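Long-range contacts in hydratase ChsH2 (Mycobacterium tuberculosis SUMu008, PDB 4W78), which probably hydrates the enoyl-CoA intermediate of cholesterol side-chain degradation, working in complex with ChsH1 as a MaoC-like enoyl-CoA hydratase: residues S45-V50 with Y85-V90; L8-L13 with T89-G94. One frame throughout, in Å; residues are numbered along the deposited sequence.

Contact 1. Residues S45-V50 with Y85-V90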
loop_
_atom_site.group_PDB
_atom_site.type_symbol
_atom_site.label_atom_id
_atom_site.label_comp_id
_atom_site.label_asym_id
_atom_site.label_seq_id
_atom_site.Cartn_x
_atom_site.Cartn_y
_atom_site.Cartn_z
ATOM N N SER F 45 2.535 23.320 -4.369
ATOM C CA SER F 45 2.845 22.806 -3.043
ATOM C C SER F 45 4.355 22.577 -2.989
ATOM O O SER F 45 4.991 22.373 -4.026
ATOM C CB SER F 45 2.051 21.527 -2.753
ATOM O OG SER F 45 0.660 21.813 -2.679
ATOM N N LYS F 46 4.946 22.657 -1.799
ATOM C CA LYS F 46 6.401 22.555 -1.689
ATOM C C LYS F 46 6.923 21.146 -1.987
ATOM O O LYS F 46 7.978 20.981 -2.613
ATOM C CB LYS F 46 6.874 22.984 -0.299
ATOM C CG LYS F 46 8.385 23.100 -0.201
ATOM C CD LYS F 46 8.857 23.307 1.227
ATOM C CE LYS F 46 8.963 21.986 1.970
ATOM N NZ LYS F 46 9.717 22.188 3.247
ATOM N N ASP F 47 6.182 20.150 -1.521
ATOM C CA ASP F 47 6.581 18.750 -1.613
ATOM C C ASP F 47 5.324 17.934 -1.367
ATOM O O ASP F 47 4.242 18.497 -1.187
ATOM C CB ASP F 47 7.621 18.442 -0.528
ATOM C CG ASP F 47 8.558 17.291 -0.903
ATOM O OD1 ASP F 47 8.194 16.464 -1.772
ATOM O OD2 ASP F 47 9.660 17.218 -0.309
ATOM N N ILE F 48 5.458 16.611 -1.360
ATOM C CA ILE F 48 4.354 15.766 -0.943
ATOM C C ILE F 48 3.946 16.133 0.486
ATOM O O ILE F 48 4.751 16.634 1.271
ATOM C CB ILE F 48 4.705 14.275 -1.019
ATOM C CG1 ILE F 48 5.868 13.928 -0.091
ATOM C CG2 ILE F 48 5.029 13.896 -2.479
ATOM C CD1 ILE F 48 6.096 12.421 0.036
ATOM N N PHE F 49 2.674 15.902 0.794
ATOM C CA PHE F 49 2.144 16.286 2.097
ATOM C C PHE F 49 1.129 15.265 2.573
ATOM O O PHE F 49 0.511 14.546 1.779
ATOM C CB PHE F 49 1.538 17.700 2.080
ATOM C CG PHE F 49 0.481 17.912 1.030
ATOM C CD1 PHE F 49 -0.857 17.616 1.291
ATOM C CD2 PHE F 49 0.819 18.443 -0.205
ATOM C CE1 PHE F 49 -1.834 17.833 0.328
ATOM C CE2 PHE F 49 -0.155 18.655 -1.175
ATOM C CZ PHE F 49 -1.479 18.355 -0.905
ATOM N N VAL F 50 0.982 15.228 3.893
ATOM C CA VAL F 50 0.101 14.268 4.563
ATOM C C VAL F 50 -1.362 14.531 4.214
ATOM O O VAL F 50 -1.797 15.689 4.149
ATOM C CB VAL F 50 0.316 14.378 6.089
ATOM C CG1 VAL F 50 -0.692 13.518 6.876
ATOM C CG2 VAL F 50 1.733 13.982 6.465
ATOM N N TYR F 85 4.495 18.844 5.236
ATOM C CA TYR F 85 5.350 18.449 4.135
ATOM C C TYR F 85 6.384 17.425 4.561
ATOM O O TYR F 85 6.720 17.319 5.739
ATOM C CB TYR F 85 6.080 19.673 3.598
ATOM C CG TYR F 85 5.237 20.632 2.798
ATOM C CD1 TYR F 85 4.488 20.188 1.708
ATOM C CD2 TYR F 85 5.204 21.980 3.113
ATOM C CE1 TYR F 85 3.731 21.070 0.957
ATOM C CE2 TYR F 85 4.446 22.865 2.377
ATOM C CZ TYR F 85 3.713 22.407 1.297
ATOM O OH TYR F 85 2.974 23.305 0.556
ATOM N N ALA F 86 6.899 16.678 3.586
ATOM C CA ALA F 86 8.006 15.764 3.849
ATOM C C ALA F 86 9.109 16.480 4.621
ATOM O O ALA F 86 9.457 17.632 4.318
ATOM C CB ALA F 86 8.557 15.174 2.543
ATOM N N TYR F 87 9.610 15.778 5.639
ATOM C CA TYR F 87 10.704 16.202 6.523
ATOM C C TYR F 87 10.315 17.160 7.636
ATOM O O TYR F 87 11.149 17.494 8.483
ATOM C CB TYR F 87 11.916 16.728 5.747
ATOM C CG TYR F 87 12.353 15.776 4.668
ATOM C CD1 TYR F 87 12.815 14.508 4.985
ATOM C CD2 TYR F 87 12.288 16.143 3.333
ATOM C CE1 TYR F 87 13.218 13.627 3.993
ATOM C CE2 TYR F 87 12.680 15.274 2.329
ATOM C CZ TYR F 87 13.138 14.016 2.666
ATOM O OH TYR F 87 13.538 13.151 1.677
ATOM N N ASP F 88 9.060 17.600 7.643
ATOM C CA ASP F 88 8.555 18.367 8.772
ATOM C C ASP F 88 8.278 17.407 9.913
ATOM O O ASP F 88 7.872 16.258 9.703
ATOM C CB ASP F 88 7.220 19.048 8.464
ATOM C CG ASP F 88 7.339 20.241 7.533
ATOM O OD1 ASP F 88 8.457 20.768 7.345
ATOM O OD2 ASP F 88 6.272 20.670 7.010
ATOM N N THR F 89 8.462 17.907 11.124
ATOM C CA THR F 89 8.063 17.184 12.309
ATOM C C THR F 89 6.864 17.891 12.910
ATOM O O THR F 89 6.894 19.101 13.140
ATOM C CB THR F 89 9.196 17.143 13.340
ATOM O OG1 THR F 89 10.297 16.405 12.799
ATOM C CG2 THR F 89 8.718 16.468 14.625
ATOM N N VAL F 90 5.809 17.128 13.160
ATOM C CA VAL F 90 4.620 17.661 13.811
ATOM C C VAL F 90 4.605 17.203 15.260
ATOM O O VAL F 90 4.794 16.021 15.555
ATOM C CB VAL F 90 3.331 17.260 13.066
ATOM C CG1 VAL F 90 2.103 17.495 13.939
ATOM C CG2 VAL F 90 3.236 18.051 11.775
HETATM O O HOH W 1 0.393 22.758 -0.038
HETATM O O HOH W 2 9.741 20.259 5.076
HETATM O O HOH W 3 9.998 18.830 1.871
#

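Contact 2. Residues L8-L13 with T89-G94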
loop_
_atom_site.group_PDB
_atom_site.type_symbol
_atom_site.label_atom_id
_atom_site.label_comp_id
_atom_site.label_asym_id
_atom_site.label_seq_id
_atom_site.Cartn_x
_atom_site.Cartn_y
_atom_site.Cartn_z
ATOM N N LEU F 8 -2.362 15.984 27.815
ATOM C CA LEU F 8 -1.965 14.736 27.189
ATOM C C LEU F 8 -0.469 14.787 26.941
ATOM O O LEU F 8 0.093 15.870 26.745
ATOM C CB LEU F 8 -2.736 14.517 25.879
ATOM C CG LEU F 8 -4.166 13.975 25.985
ATOM C CD1 LEU F 8 -5.136 14.977 26.600
ATOM C CD2 LEU F 8 -4.662 13.570 24.607
ATOM N N PRO F 9 0.199 13.626 26.999
ATOM C CA PRO F 9 1.635 13.574 26.728
ATOM C C PRO F 9 1.899 14.035 25.313
ATOM O O PRO F 9 1.047 13.859 24.450
ATOM C CB PRO F 9 1.963 12.086 26.872
ATOM C CG PRO F 9 0.905 11.564 27.809
ATOM C CD PRO F 9 -0.333 12.311 27.396
ATOM N N GLU F 10 3.055 14.640 25.096
ATOM C CA GLU F 10 3.439 15.128 23.781
ATOM C C GLU F 10 3.703 13.947 22.849
ATOM O O GLU F 10 4.181 12.899 23.290
ATOM C CB GLU F 10 4.696 15.979 23.947
ATOM C CG GLU F 10 5.196 16.671 22.712
ATOM C CD GLU F 10 6.202 17.762 23.044
ATOM O OE1 GLU F 10 7.407 17.567 22.775
ATOM O OE2 GLU F 10 5.789 18.817 23.573
ATOM N N LEU F 11 3.368 14.102 21.571
ATOM C CA LEU F 11 3.768 13.121 20.559
ATOM C C LEU F 11 4.437 13.834 19.387
ATOM O O LEU F 11 3.827 14.693 18.756
ATOM C CB LEU F 11 2.567 12.321 20.056
ATOM C CG LEU F 11 2.854 11.393 18.870
ATOM C CD1 LEU F 11 3.837 10.294 19.251
ATOM C CD2 LEU F 11 1.556 10.817 18.313
ATOM N N LYS F 12 5.690 13.488 19.109
ATOM C CA LYS F 12 6.401 14.056 17.964
ATOM C C LYS F 12 6.539 13.026 16.856
ATOM O O LYS F 12 7.051 11.927 17.078
ATOM C CB LYS F 12 7.793 14.555 18.372
ATOM C CG LYS F 12 7.793 15.777 19.263
ATOM C CD LYS F 12 9.210 16.178 19.647
ATOM C CE LYS F 12 10.084 16.353 18.415
ATOM N NZ LYS F 12 11.436 16.856 18.789
ATOM N N LEU F 13 6.096 13.400 15.663
ATOM C CA LEU F 13 6.151 12.516 14.506
ATOM C C LEU F 13 6.928 13.151 13.365
ATOM O O LEU F 13 6.628 14.267 12.941
ATOM C CB LEU F 13 4.742 12.154 14.047
ATOM C CG LEU F 13 3.961 11.280 15.041
ATOM C CD1 LEU F 13 2.554 11.004 14.527
ATOM C CD2 LEU F 13 4.697 9.989 15.318
ATOM N N THR F 89 8.462 17.907 11.124
ATOM C CA THR F 89 8.063 17.184 12.309
ATOM C C THR F 89 6.864 17.891 12.910
ATOM O O THR F 89 6.894 19.101 13.140
ATOM C CB THR F 89 9.196 17.143 13.340
ATOM O OG1 THR F 89 10.297 16.405 12.799
ATOM C CG2 THR F 89 8.718 16.468 14.625
ATOM N N VAL F 90 5.809 17.128 13.160
ATOM C CA VAL F 90 4.620 17.661 13.811
ATOM C C VAL F 90 4.605 17.203 15.260
ATOM O O VAL F 90 4.794 16.021 15.555
ATOM C CB VAL F 90 3.331 17.260 13.066
ATOM C CG1 VAL F 90 2.103 17.495 13.939
ATOM C CG2 VAL F 90 3.236 18.051 11.775
ATOM N N THR F 91 4.437 18.166 16.158
ATOM C CA THR F 91 4.323 17.894 17.579
ATOM C C THR F 91 2.861 18.048 17.975
ATOM O O THR F 91 2.271 19.114 17.805
ATOM C CB THR F 91 5.186 18.868 18.386
ATOM O OG1 THR F 91 6.563 18.669 18.045
ATOM C CG2 THR F 91 5.007 18.641 19.874
ATOM N N PHE F 92 2.281 16.966 18.483
ATOM C CA PHE F 92 0.907 16.984 18.963
ATOM C C PHE F 92 0.868 17.304 20.446
ATOM O O PHE F 92 1.616 16.732 21.241
ATOM C CB PHE F 92 0.214 15.643 18.702
ATOM C CG PHE F 92 -0.059 15.371 17.251
ATOM C CD1 PHE F 92 -1.241 15.799 16.669
ATOM C CD2 PHE F 92 0.866 14.704 16.466
ATOM C CE1 PHE F 92 -1.511 15.559 15.324
ATOM C CE2 PHE F 92 0.610 14.458 15.118
ATOM C CZ PHE F 92 -0.577 14.892 14.547
ATOM N N SER F 93 -0.008 18.235 20.797
ATOM C CA SER F 93 -0.324 18.542 22.182
ATOM C C SER F 93 -1.836 18.441 22.364
ATOM O O SER F 93 -2.600 18.541 21.400
ATOM C CB SER F 93 0.186 19.937 22.551
ATOM O OG SER F 93 -0.381 20.920 21.703
ATOM N N GLY F 94 -2.283 18.221 23.588
ATOM C CA GLY F 94 -3.697 18.043 23.823
ATOM C C GLY F 94 -4.078 18.419 25.236
ATOM O O GLY F 94 -3.262 18.314 26.152
HETATM O O HOH W 4 -0.009 18.272 25.492
#

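Contact 1. Residues S45-V50 with Y85-V90
Lys46 and Tyr85 carry most of this contact, and they meet twice. Lys46 CB sits over one face of the phenol ring, 3.7 Å from the Tyr85 ring centroid and only 16° off its normal, which satisfies the criteria for a CH-pi interaction. From the same side of the ring, the Lys46 backbone N donates to Tyr85 OH over 3.1 Å in a nearly straight bond (169°), and a water links the same hydroxyl to Ser45 OG, which also bonds Gln43. With CG anti to its backbone N, the Lys46 chain runs back along the ring; the bend at chi3 (83°) brings CE alongside the ring's rim on the same side, 3.9 Å from Tyr85 CD2. The ammonium then reaches a water shared with Ala86 O and Asp88 OD1, a bridged link, because Lys46 NZ and Asp88 OD1 are 4.5 Å apart, beyond salt-bridge range.

The ring edge faces backbone oxygens. Ile48 O lies in the ring plane and accepts Ala86 N at 3.2 Å, while Asp47 O comes within 3.4 Å of Tyr85 CD1; this buried carbonyl has no hydrogen-bond partner in the model. Asp47 itself is tied down at OD1 by Ile48 N (2.8 Å) and by a salt bridge to Arg37. Phe49 touches Tyr85 obliquely through CB, but its ring leads off toward His34.

The Tyr85-Asp88 stretch forms a type II beta turn, joined to the loop by a single bridge between Phe49 and Tyr85. The arrangement borders the cadmium site of Asp29 and His34: Phe49 O accepts from His34 ND1, and the Phe49 ring packs on the His34 ring. The spacing of the two ligands is consistent with the Asp-His motif of MaoC-like hydratases.

Contact 2. Residues L8-L13 with T89-G94
Leu11 and Phe92 form the central hydrogen-bonded pair of two antiparallel strand segments whose axes approach to 4.6 Å. The bond from Phe92 N to Leu11 O is short, 2.8 Å; its return, Leu11 N to Phe92 O, lies in the carbonyl plane on a lone pair but is longer, at 3.2 Å. Leu13 and Val90 repeat the reciprocal pattern, and between these pairs Lys12 and Thr91 occupy a non-hydrogen-bonded position.

The apolar side, where Val90 and Phe92 are buried, also carries Leu11 and Leu13. Leu13 CD1 crosses to Phe92 CE2 at 4.0 Å, and Val90 CG1, from the aromatic residue's own strand, rests over one face of the Phe92 ring, offset toward its rim. The other side borders solvent, with Glu10 and Lys12 exposed; its contacts are close but few. There Lys12 and Thr91 run side by side, Lys12 CG being 3.4 Å from Thr91 OG1. Because Thr91 CG2 is anti to its backbone N while OG1 stays beside it, the methyl is turned to the extended Glu10 chain, 3.5 Å from Glu10 CG.

Regularity fails near Leu8. Its N bonds Gly94 O from 47° above the carbonyl plane, and the reverse link is made by a water, which donates to Leu8 O and accepts from Gly94 N at 3.0 Å.

Helix 52-67 packs on the apolar side, its Tyr62 against Leu8 and Leu11 and bonded through its hydroxyl to Pro9 O. Strand 103-111 flanks the 89-94 segment, with Val108 touching Phe92, whereas strand 7-14 is outermost of this chain's sheet.

How the contacts relate
The two contacts overlap on the 85-94 run, sharing Thr89 and Val90, with centres 16 Å apart. Contact 1 uses the turn leading into strand 89-100, contact 2 the strand itself; Gly15, just past strand 7-14, bonds the backbones of Tyr87 and Asp88 and so continues the pairing toward the turn. Trp84 touches Leu13, Val90 and Val50, spanning both regions. At the loop end the Phe49 side chain is about 6 Å from the cadmium ion. Contact 2 instead joins edge strand 7-14 to strand 89-100, with helix 52-67 packed on the apolar side, as in the hot-dog fold of MaoC-like hydratases.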